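Local coordinates for ER-derived vesicles protein ERV41 (Saccharomyces cerevisiae, PDB 3ZLC) that travels in COPII-coated vesicles between endoplasmic reticulum and Golgi and is required for efficient transport of a subset of secretory proteins (lumenal part), at residues P88-E93 / L111-G116; S129-I134 / G233-Y238; Y189-S194 / Y212-Y217. All blocks are in the same frame, centred on the assembly; numbering follows the deposited sequence.

The three contacts come from the lumenal part of Erv41, which is rich in beta strand and has almost no helix. Interactions 2 and 3 belong to one mixed sheet, with centres about 9 Å apart: strand 130-136 pairs antiparallel with 233-240, which runs parallel to 188-200, itself the partner of 209-219. Phe235 and Lys237 join the two pairs through backbone bonds to Tyr189 and Tyr191. Along the chain interaction 3 is nested in the loop that interaction 2 closes. Interaction 1 comes earlier, between strands 67-68 and 117-126, its centre about 25 Å from that of interaction 2; it joins loops at the periphery, whereas interactions 2 and 3 hold together consecutive strands of one sheet.

Interaction 1 (P88-E93 / L111-G116); sequences PAEFRE and LPEFNG
Phe91 lays one ring face against CE1 of Phe114, which stands 4.0 Å above the plane and is displaced toward the rim. The two rings meet obliquely, their centroids 5.3 Å apart and their planes at 52°, neither stacked nor edge-to-face. Each phenyl also reaches a main-chain oxygen of the opposite segment with its rim: Phe91 CE2 lies 3.2 Å from Glu113 O, and the edge of the Phe114 ring faces Glu90 O. The carbonyls thus sit against the weakly positive C-H rims of the rings, although no hydrogen bond spans the contact. With CG anti to the carbonyl carbon (chi1 -67°), the Phe91 side chain crosses that of Glu113 at about a right angle, although ring and carboxylate planes are only 22° apart, and Glu113 OE1 comes 3.8 Å from Phe91 CZ. The Glu113 and Glu90 carboxylates approach each other at the more exposed margin, where their like charges probably repel mildly. Asn29 donates to Glu113 O, while backbone hydrogen bonds tie Phe91 to Ile62 and Phe114 to Phe60. The arrangement is an oblique aromatic pair between a short 3-10 turn and a loop, both within the long connection between strands 67-68 and 117-126.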
loop_
_atom_site.group_PDB
_atom_site.type_symbol
_atom_site.label_atom_id
_atom_site.label_comp_id
_atom_site.label_asym_id
_atom_site.label_seq_id
_atom_site.Cartn_x
_atom_site.Cartn_y
_atom_site.Cartn_z
ATOM N N PRO A 88 7.214 8.563 17.777
ATOM C CA PRO A 88 6.720 9.193 19.004
ATOM C C PRO A 88 6.100 8.094 19.858
ATOM O O PRO A 88 5.236 7.368 19.360
ATOM C CB PRO A 88 5.635 10.154 18.495
ATOM C CG PRO A 88 5.997 10.434 17.068
ATOM C CD PRO A 88 6.605 9.145 16.567
ATOM N N ALA A 89 6.551 7.949 21.102
ATOM C CA ALA A 89 6.090 6.865 21.970
ATOM C C ALA A 89 4.566 6.856 22.123
ATOM O O ALA A 89 3.974 5.844 22.519
ATOM C CB ALA A 89 6.776 6.945 23.332
ATOM N N GLU A 90 3.949 7.994 21.811
ATOM C CA GLU A 90 2.500 8.121 21.736
ATOM C C GLU A 90 1.900 7.152 20.721
ATOM O O GLU A 90 0.743 6.759 20.847
ATOM C CB GLU A 90 2.123 9.555 21.335
ATOM C CG GLU A 90 2.482 10.632 22.360
ATOM C CD GLU A 90 2.824 11.965 21.714
ATOM O OE1 GLU A 90 3.403 11.962 20.605
ATOM O OE2 GLU A 90 2.519 13.014 22.320
ATOM N N PHE A 91 2.676 6.766 19.712
ATOM C CA PHE A 91 2.109 5.985 18.621
ATOM C C PHE A 91 2.509 4.516 18.615
ATOM O O PHE A 91 2.417 3.821 17.594
ATOM C CB PHE A 91 2.349 6.682 17.285
ATOM C CG PHE A 91 1.595 7.977 17.158
ATOM C CD1 PHE A 91 2.074 9.139 17.754
ATOM C CD2 PHE A 91 0.383 8.024 16.482
ATOM C CE1 PHE A 91 1.373 10.328 17.657
ATOM C CE2 PHE A 91 -0.324 9.210 16.381
ATOM C CZ PHE A 91 0.173 10.365 16.967
ATOM N N ARG A 92 2.921 4.039 19.778
ATOM C CA ARG A 92 3.104 2.614 19.954
ATOM C C ARG A 92 1.746 1.972 20.211
ATOM O O ARG A 92 0.763 2.657 20.507
ATOM C CB ARG A 92 4.110 2.333 21.068
ATOM C CG ARG A 92 5.520 2.789 20.707
ATOM C CD ARG A 92 5.841 2.438 19.258
ATOM N NE ARG A 92 7.274 2.476 18.966
ATOM C CZ ARG A 92 7.821 2.113 17.806
ATOM N NH1 ARG A 92 7.069 1.686 16.799
ATOM N NH2 ARG A 92 9.131 2.180 17.647
ATOM N N GLU A 93 1.693 0.659 20.059
ATOM C CA GLU A 93 0.436 -0.074 20.069
ATOM C C GLU A 93 -0.323 0.024 21.385
ATOM O O GLU A 93 0.241 -0.237 22.457
ATOM C CB GLU A 93 0.731 -1.539 19.785
ATOM C CG GLU A 93 -0.508 -2.366 19.567
ATOM C CD GLU A 93 -0.167 -3.782 19.210
ATOM O OE1 GLU A 93 1.041 -4.095 19.120
ATOM O OE2 GLU A 93 -1.108 -4.573 19.022
ATOM N N LEU A 111 -8.188 9.709 21.487
ATOM C CA LEU A 111 -7.876 11.029 20.946
ATOM C C LEU A 111 -7.923 10.948 19.421
ATOM O O LEU A 111 -7.705 9.873 18.852
ATOM C CB LEU A 111 -6.483 11.487 21.398
ATOM C CG LEU A 111 -6.187 11.534 22.899
ATOM C CD1 LEU A 111 -4.766 12.012 23.151
ATOM C CD2 LEU A 111 -7.186 12.422 23.627
ATOM N N PRO A 112 -8.226 12.075 18.752
ATOM C CA PRO A 112 -8.190 12.078 17.283
ATOM C C PRO A 112 -6.801 11.752 16.705
ATOM O O PRO A 112 -6.711 11.436 15.516
ATOM C CB PRO A 112 -8.622 13.508 16.912
ATOM C CG PRO A 112 -8.559 14.307 18.191
ATOM C CD PRO A 112 -8.788 13.324 19.297
ATOM N N GLU A 113 -5.751 11.822 17.526
ATOM C CA GLU A 113 -4.405 11.432 17.096
ATOM C C GLU A 113 -4.343 9.953 16.721
ATOM O O GLU A 113 -3.462 9.536 15.968
ATOM C CB GLU A 113 -3.375 11.707 18.201
ATOM C CG GLU A 113 -2.765 13.105 18.188
ATOM C CD GLU A 113 -1.770 13.318 19.321
ATOM O OE1 GLU A 113 -1.261 12.313 19.862
ATOM O OE2 GLU A 113 -1.502 14.488 19.677
ATOM N N PHE A 114 -5.279 9.165 17.247
ATOM C CA PHE A 114 -5.232 7.717 17.081
ATOM C C PHE A 114 -6.323 7.137 16.185
ATOM O O PHE A 114 -6.380 5.907 16.021
ATOM C CB PHE A 114 -5.245 7.025 18.450
ATOM C CG PHE A 114 -4.181 7.530 19.382
ATOM C CD1 PHE A 114 -2.840 7.342 19.079
ATOM C CD2 PHE A 114 -4.518 8.207 20.551
ATOM C CE1 PHE A 114 -1.851 7.813 19.924
ATOM C CE2 PHE A 114 -3.532 8.675 21.409
ATOM C CZ PHE A 114 -2.196 8.480 21.094
ATOM N N ASN A 115 -7.179 8.004 15.627
ATOM C CA ASN A 115 -8.105 7.603 14.565
ATOM C C ASN A 115 -7.388 6.658 13.629
ATOM O O ASN A 115 -6.288 6.979 13.170
ATOM C CB ASN A 115 -8.563 8.821 13.750
ATOM C CG ASN A 115 -9.448 9.761 14.543
ATOM O OD1 ASN A 115 -10.011 9.381 15.568
ATOM N ND2 ASN A 115 -9.588 10.996 14.064
ATOM N N GLY A 116 -7.965 5.488 13.352
ATOM C CA GLY A 116 -7.277 4.549 12.474
ATOM C C GLY A 116 -8.161 3.542 11.767
ATOM O O GLY A 116 -9.255 3.234 12.230
#

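Interaction 2 (S129-I134 / G233-Y238)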
loop_
_atom_site.group_PDB
_atom_site.type_symbol
_atom_site.label_atom_id
_atom_site.label_comp_id
_atom_site.label_asym_id
_atom_site.label_seq_id
_atom_site.Cartn_x
_atom_site.Cartn_y
_atom_site.Cartn_z
ATOM N N SER A 129 -0.926 -1.213 -16.734
ATOM C CA SER A 129 -0.650 0.000 -15.969
ATOM C C SER A 129 -1.927 0.496 -15.264
ATOM O O SER A 129 -2.963 0.684 -15.893
ATOM C CB SER A 129 -0.096 1.092 -16.885
ATOM O OG SER A 129 0.174 2.263 -16.137
ATOM N N GLY A 130 -1.861 0.685 -13.954
ATOM C CA GLY A 130 -3.039 1.138 -13.230
ATOM C C GLY A 130 -2.662 1.786 -11.921
ATOM O O GLY A 130 -1.484 2.054 -11.668
ATOM N N GLU A 131 -3.657 2.023 -11.070
ATOM C CA GLU A 131 -3.396 2.731 -9.823
ATOM C C GLU A 131 -4.437 2.343 -8.765
ATOM O O GLU A 131 -5.621 2.222 -9.069
ATOM C CB GLU A 131 -3.388 4.242 -10.118
ATOM C CG GLU A 131 -3.551 5.168 -8.932
ATOM C CD GLU A 131 -3.607 6.624 -9.368
ATOM O OE1 GLU A 131 -3.517 6.891 -10.586
ATOM O OE2 GLU A 131 -3.737 7.505 -8.501
ATOM N N LEU A 132 -3.972 2.101 -7.541
ATOM C CA LEU A 132 -4.858 1.869 -6.399
ATOM C C LEU A 132 -4.832 3.125 -5.532
ATOM O O LEU A 132 -3.751 3.595 -5.167
ATOM C CB LEU A 132 -4.330 0.696 -5.584
ATOM C CG LEU A 132 -5.029 0.406 -4.263
ATOM C CD1 LEU A 132 -6.401 -0.144 -4.532
ATOM C CD2 LEU A 132 -4.206 -0.589 -3.475
ATOM N N GLN A 133 -6.011 3.657 -5.199
ATOM C CA GLN A 133 -6.132 4.946 -4.514
ATOM C C GLN A 133 -6.881 4.808 -3.190
ATOM O O GLN A 133 -8.001 4.278 -3.148
ATOM C CB GLN A 133 -6.887 5.957 -5.410
ATOM C CG GLN A 133 -6.340 6.083 -6.845
ATOM C CD GLN A 133 -7.111 7.096 -7.678
ATOM O OE1 GLN A 133 -8.303 7.298 -7.467
ATOM N NE2 GLN A 133 -6.428 7.744 -8.617
ATOM N N ILE A 134 -6.268 5.302 -2.113
ATOM C CA ILE A 134 -6.955 5.440 -0.827
ATOM C C ILE A 134 -7.138 6.936 -0.519
ATOM O O ILE A 134 -6.155 7.626 -0.242
ATOM C CB ILE A 134 -6.114 4.817 0.298
ATOM C CG1 ILE A 134 -5.798 3.347 -0.017
ATOM C CG2 ILE A 134 -6.816 4.954 1.644
ATOM C CD1 ILE A 134 -4.857 2.700 0.996
ATOM N N GLY A 233 -4.341 11.834 -0.438
ATOM C CA GLY A 233 -4.441 10.454 -0.004
ATOM C C GLY A 233 -3.183 9.653 -0.222
ATOM O O GLY A 233 -2.066 10.179 -0.228
ATOM N N ILE A 234 -3.368 8.354 -0.387
ATOM C CA ILE A 234 -2.245 7.446 -0.518
ATOM C C ILE A 234 -2.467 6.702 -1.827
ATOM O O ILE A 234 -3.501 6.050 -2.009
ATOM C CB ILE A 234 -2.198 6.446 0.656
ATOM C CG1 ILE A 234 -2.034 7.183 1.994
ATOM C CG2 ILE A 234 -1.033 5.461 0.469
ATOM C CD1 ILE A 234 -2.437 6.345 3.224
ATOM N N PHE A 235 -1.504 6.806 -2.742
ATOM C CA PHE A 235 -1.677 6.262 -4.093
ATOM C C PHE A 235 -0.574 5.281 -4.471
ATOM O O PHE A 235 0.619 5.574 -4.322
ATOM C CB PHE A 235 -1.696 7.405 -5.113
ATOM C CG PHE A 235 -2.800 8.428 -4.878
ATOM C CD1 PHE A 235 -2.630 9.463 -3.957
ATOM C CD2 PHE A 235 -3.986 8.371 -5.598
ATOM C CE1 PHE A 235 -3.642 10.412 -3.745
ATOM C CE2 PHE A 235 -5.005 9.323 -5.398
ATOM C CZ PHE A 235 -4.828 10.340 -4.473
ATOM N N PHE A 236 -0.973 4.123 -4.980
ATOM C CA PHE A 236 -0.005 3.134 -5.451
ATOM C C PHE A 236 -0.140 3.020 -6.960
ATOM O O PHE A 236 -1.127 2.472 -7.452
ATOM C CB PHE A 236 -0.307 1.778 -4.831
ATOM C CG PHE A 236 -0.193 1.755 -3.321
ATOM C CD1 PHE A 236 -1.288 2.051 -2.521
ATOM C CD2 PHE A 236 1.012 1.412 -2.702
ATOM C CE1 PHE A 236 -1.194 2.013 -1.115
ATOM C CE2 PHE A 236 1.117 1.372 -1.302
ATOM C CZ PHE A 236 0.012 1.674 -0.510
ATOM N N LYS A 237 0.817 3.569 -7.696
ATOM C CA LYS A 237 0.807 3.418 -9.146
ATOM C C LYS A 237 1.600 2.174 -9.483
ATOM O O LYS A 237 2.635 1.888 -8.858
ATOM C CB LYS A 237 1.417 4.639 -9.833
ATOM C CG LYS A 237 0.684 5.935 -9.524
ATOM C CD LYS A 237 0.336 6.691 -10.797
ATOM C CE LYS A 237 -0.325 8.029 -10.476
ATOM N NZ LYS A 237 -0.715 8.785 -11.706
ATOM N N TYR A 238 1.104 1.397 -10.437
ATOM C CA TYR A 238 1.833 0.184 -10.795
ATOM C C TYR A 238 1.901 -0.020 -12.296
ATOM O O TYR A 238 0.976 0.324 -13.034
ATOM C CB TYR A 238 1.238 -1.052 -10.091
ATOM C CG TYR A 238 -0.272 -1.148 -10.197
ATOM C CD1 TYR A 238 -0.864 -1.716 -11.318
ATOM C CD2 TYR A 238 -1.103 -0.682 -9.179
ATOM C CE1 TYR A 238 -2.230 -1.827 -11.431
ATOM C CE2 TYR A 238 -2.500 -0.785 -9.290
ATOM C CZ TYR A 238 -3.048 -1.360 -10.421
ATOM O OH TYR A 238 -4.421 -1.478 -10.582
#
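Gly130 and Tyr238 form a hydrogen-bonded pair at one end of the antiparallel ladder, with Tyr238 N giving a nearly straight bond of 2.9 Å to Gly130 O. The same two-way exchange links Leu132 with Phe236, where Phe236 N reaches Leu132 O at 2.8 Å, and Ile134 with Ile234, so six inward-facing N-H and C=O pairs are satisfied. Glu131 and Gln133 turn their N-H and C=O groups to the other side, where strand 35-41 pairs with them at Arg40 and Asn38. Strand 130-136 is therefore an interior strand of the mixed sheet, flanked by antiparallel neighbours on both edges. On the far edge of strand 233-240, Phe235 and Lys237 bond through the backbone with Tyr189 and Tyr191, and Thr193 OG1 donates to Lys237 O.

On the face carrying Glu131, Gln133, Phe235 and Lys237, the Glu131 carboxylate is shared. Its OE1 forms a salt bridge with Lys237 NZ at 3.6 Å, with Arg40 as a weak, longer ion partner, while OE2 accepts a 2.7 Å bond from Gln133 NE2, from above the carboxylate plane. Gln133 CG rests at the edge of the Phe235 ring, 3.5 Å from CD2. On the other face, Tyr238 swings its ring back over Gly130 (chi1 48°), placing Gly130 O 3.6 Å above the ring centre. Leu132 CD2 packs 4.0 Å from Phe236 CD1, and Phe236 also stacks on Phe161.

Interaction 3 (Y189-S194 / Y212-Y217)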
loop_
_atom_site.group_PDB
_atom_site.type_symbol
_atom_site.label_atom_id
_atom_site.label_comp_id
_atom_site.label_asym_id
_atom_site.label_seq_id
_atom_site.Cartn_x
_atom_site.Cartn_y
_atom_site.Cartn_z
ATOM N N TYR A 189 0.695 10.849 -0.549
ATOM C CA TYR A 189 1.814 9.961 -0.786
ATOM C C TYR A 189 1.564 9.152 -2.055
ATOM O O TYR A 189 0.488 8.561 -2.228
ATOM C CB TYR A 189 1.979 9.011 0.413
ATOM C CG TYR A 189 2.209 9.722 1.740
ATOM C CD1 TYR A 189 1.142 10.114 2.539
ATOM C CD2 TYR A 189 3.502 9.981 2.197
ATOM C CE1 TYR A 189 1.355 10.753 3.754
ATOM C CE2 TYR A 189 3.726 10.613 3.406
ATOM C CZ TYR A 189 2.645 10.995 4.179
ATOM O OH TYR A 189 2.863 11.634 5.381
ATOM N N VAL A 190 2.556 9.120 -2.942
ATOM C CA VAL A 190 2.418 8.369 -4.193
ATOM C C VAL A 190 3.586 7.411 -4.321
ATOM O O VAL A 190 4.746 7.828 -4.229
ATOM C CB VAL A 190 2.391 9.301 -5.419
ATOM C CG1 VAL A 190 2.087 8.493 -6.695
ATOM C CG2 VAL A 190 1.329 10.390 -5.237
ATOM N N TYR A 191 3.282 6.131 -4.504
ATOM C CA TYR A 191 4.321 5.151 -4.754
ATOM C C TYR A 191 4.227 4.654 -6.196
ATOM O O TYR A 191 3.154 4.209 -6.646
ATOM C CB TYR A 191 4.166 3.976 -3.803
ATOM C CG TYR A 191 4.221 4.317 -2.323
ATOM C CD1 TYR A 191 5.442 4.415 -1.654
ATOM C CD2 TYR A 191 3.058 4.503 -1.588
ATOM C CE1 TYR A 191 5.502 4.702 -0.284
ATOM C CE2 TYR A 191 3.104 4.788 -0.219
ATOM C CZ TYR A 191 4.336 4.874 0.425
ATOM O OH TYR A 191 4.390 5.160 1.778
ATOM N N TYR A 192 5.342 4.731 -6.918
ATOM C CA TYR A 192 5.417 4.196 -8.280
ATOM C C TYR A 192 6.146 2.872 -8.280
ATOM O O TYR A 192 7.375 2.830 -8.144
ATOM C CB TYR A 192 6.162 5.164 -9.192
ATOM C CG TYR A 192 5.399 6.435 -9.456
ATOM C CD1 TYR A 192 5.517 7.527 -8.604
ATOM C CD2 TYR A 192 4.555 6.547 -10.562
ATOM C CE1 TYR A 192 4.811 8.703 -8.844
ATOM C CE2 TYR A 192 3.853 7.720 -10.812
ATOM C CZ TYR A 192 3.984 8.786 -9.946
ATOM O OH TYR A 192 3.283 9.942 -10.180
ATOM N N THR A 193 5.397 1.792 -8.461
ATOM C CA THR A 193 5.972 0.451 -8.344
ATOM C C THR A 193 6.101 -0.176 -9.720
ATOM O O THR A 193 5.170 -0.098 -10.533
ATOM C CB THR A 193 5.107 -0.470 -7.457
ATOM O OG1 THR A 193 3.807 -0.649 -8.052
ATOM C CG2 THR A 193 4.987 0.112 -6.046
ATOM N N SER A 194 7.252 -0.784 -9.995
ATOM C CA SER A 194 7.473 -1.412 -11.299
ATOM C C SER A 194 7.661 -2.897 -11.033
ATOM O O SER A 194 8.602 -3.307 -10.333
ATOM C CB SER A 194 8.708 -0.827 -11.982
ATOM O OG SER A 194 8.886 -1.375 -13.291
ATOM N N TYR A 212 9.044 -6.211 -7.070
ATOM C CA TYR A 212 8.954 -4.854 -7.594
ATOM C C TYR A 212 9.998 -3.929 -7.012
ATOM O O TYR A 212 10.557 -4.184 -5.921
ATOM C CB TYR A 212 7.541 -4.265 -7.423
ATOM C CG TYR A 212 7.089 -4.024 -5.990
ATOM C CD1 TYR A 212 6.538 -5.051 -5.232
ATOM C CD2 TYR A 212 7.155 -2.745 -5.424
ATOM C CE1 TYR A 212 6.083 -4.825 -3.922
ATOM C CE2 TYR A 212 6.710 -2.509 -4.120
ATOM C CZ TYR A 212 6.170 -3.537 -3.390
ATOM O OH TYR A 212 5.751 -3.292 -2.100
ATOM N N SER A 213 10.274 -2.871 -7.772
ATOM C CA SER A 213 11.070 -1.754 -7.299
ATOM C C SER A 213 10.120 -0.585 -7.205
ATOM O O SER A 213 8.983 -0.665 -7.684
ATOM C CB SER A 213 12.212 -1.430 -8.261
ATOM O OG SER A 213 11.745 -1.065 -9.562
ATOM N N VAL A 214 10.566 0.501 -6.589
ATOM C CA VAL A 214 9.648 1.601 -6.299
ATOM C C VAL A 214 10.411 2.903 -6.233
ATOM O O VAL A 214 11.605 2.930 -5.884
ATOM C CB VAL A 214 8.852 1.323 -4.984
ATOM C CG1 VAL A 214 9.797 1.121 -3.827
ATOM C CG2 VAL A 214 7.864 2.459 -4.675
ATOM N N ASN A 215 9.754 3.978 -6.654
ATOM C CA ASN A 215 10.236 5.321 -6.346
ATOM C C ASN A 215 9.051 6.085 -5.731
ATOM O O ASN A 215 7.885 5.727 -5.988
ATOM C CB ASN A 215 10.940 6.008 -7.544
ATOM C CG ASN A 215 10.042 6.184 -8.766
ATOM O OD1 ASN A 215 9.168 7.052 -8.784
ATOM N ND2 ASN A 215 10.288 5.394 -9.810
ATOM N N ASP A 216 9.340 7.057 -4.865
ATOM C CA ASP A 216 8.333 7.611 -3.945
ATOM C C ASP A 216 8.181 9.106 -4.130
ATOM O O ASP A 216 9.183 9.817 -4.252
ATOM C CB ASP A 216 8.782 7.442 -2.485
ATOM C CG ASP A 216 8.879 6.009 -2.046
ATOM O OD1 ASP A 216 8.626 5.091 -2.849
ATOM O OD2 ASP A 216 9.226 5.816 -0.868
ATOM N N TYR A 217 6.942 9.586 -4.093
ATOM C CA TYR A 217 6.674 11.031 -4.149
ATOM C C TYR A 217 5.785 11.458 -2.977
ATOM O O TYR A 217 5.015 10.648 -2.445
ATOM C CB TYR A 217 5.995 11.403 -5.477
ATOM C CG TYR A 217 6.931 11.488 -6.669
ATOM C CD1 TYR A 217 7.435 10.334 -7.274
ATOM C CD2 TYR A 217 7.300 12.722 -7.193
ATOM C CE1 TYR A 217 8.298 10.420 -8.379
ATOM C CE2 TYR A 217 8.146 12.817 -8.291
ATOM C CZ TYR A 217 8.635 11.661 -8.880
ATOM O OH TYR A 217 9.488 11.759 -9.966
HETATM O O HOH W 1 11.373 -3.275 -11.161
#
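Val190 and Tyr217 exchange two backbone hydrogen bonds, Tyr217 N to Val190 O at 2.8 Å and Val190 N to Tyr217 O at 2.9 Å, the latter almost straight at the hydrogen although its donor stands above the carbonyl plane. Tyr192 pairs in the same way with Asn215, and Ser194 with Ser213. At the Ser194 end a water donates to Ser194 O and accepts from Ser213 OG, spanning the strands beside the last pair, while Ser194 OG bonds to Glu241.

The two strands, 188-200 and 209-219, are the arms of an antiparallel beta hairpin. The first arm is also tied along its other edge to strand 233-240.

Tyr191, Thr193, Val214 and Asp216 share one face. The Asp216 carboxylate stands nearly perpendicular to the Tyr191 ring (86°), with OD1 at the ring edge 3.5 Å from CD1. The Tyr191 hydroxyl is held elsewhere, by His156 and Gln179. Thr193 places CG2 anti to its carbonyl carbon, which brings this methyl 3.6 Å from Tyr212 CD2; the Tyr212 hydroxyl bonds to Phe161 O and Leu174 N.

On the opposite face the rings of Tyr192 and Tyr217 meet obliquely, planes at 74°, with Tyr192 CE1 3.5 Å from Tyr217 CD1. Asn215 OD1 completes the group, 3.6 Å from Tyr192 CB and in the plane of the Tyr217 ring at its edge. With a serine in place of Tyr192, the Tyr217 ring would probably lose its aromatic neighbour and be freer to turn. Nearer the backbone, Val190 CB packs 4.2 Å from Tyr217 CB.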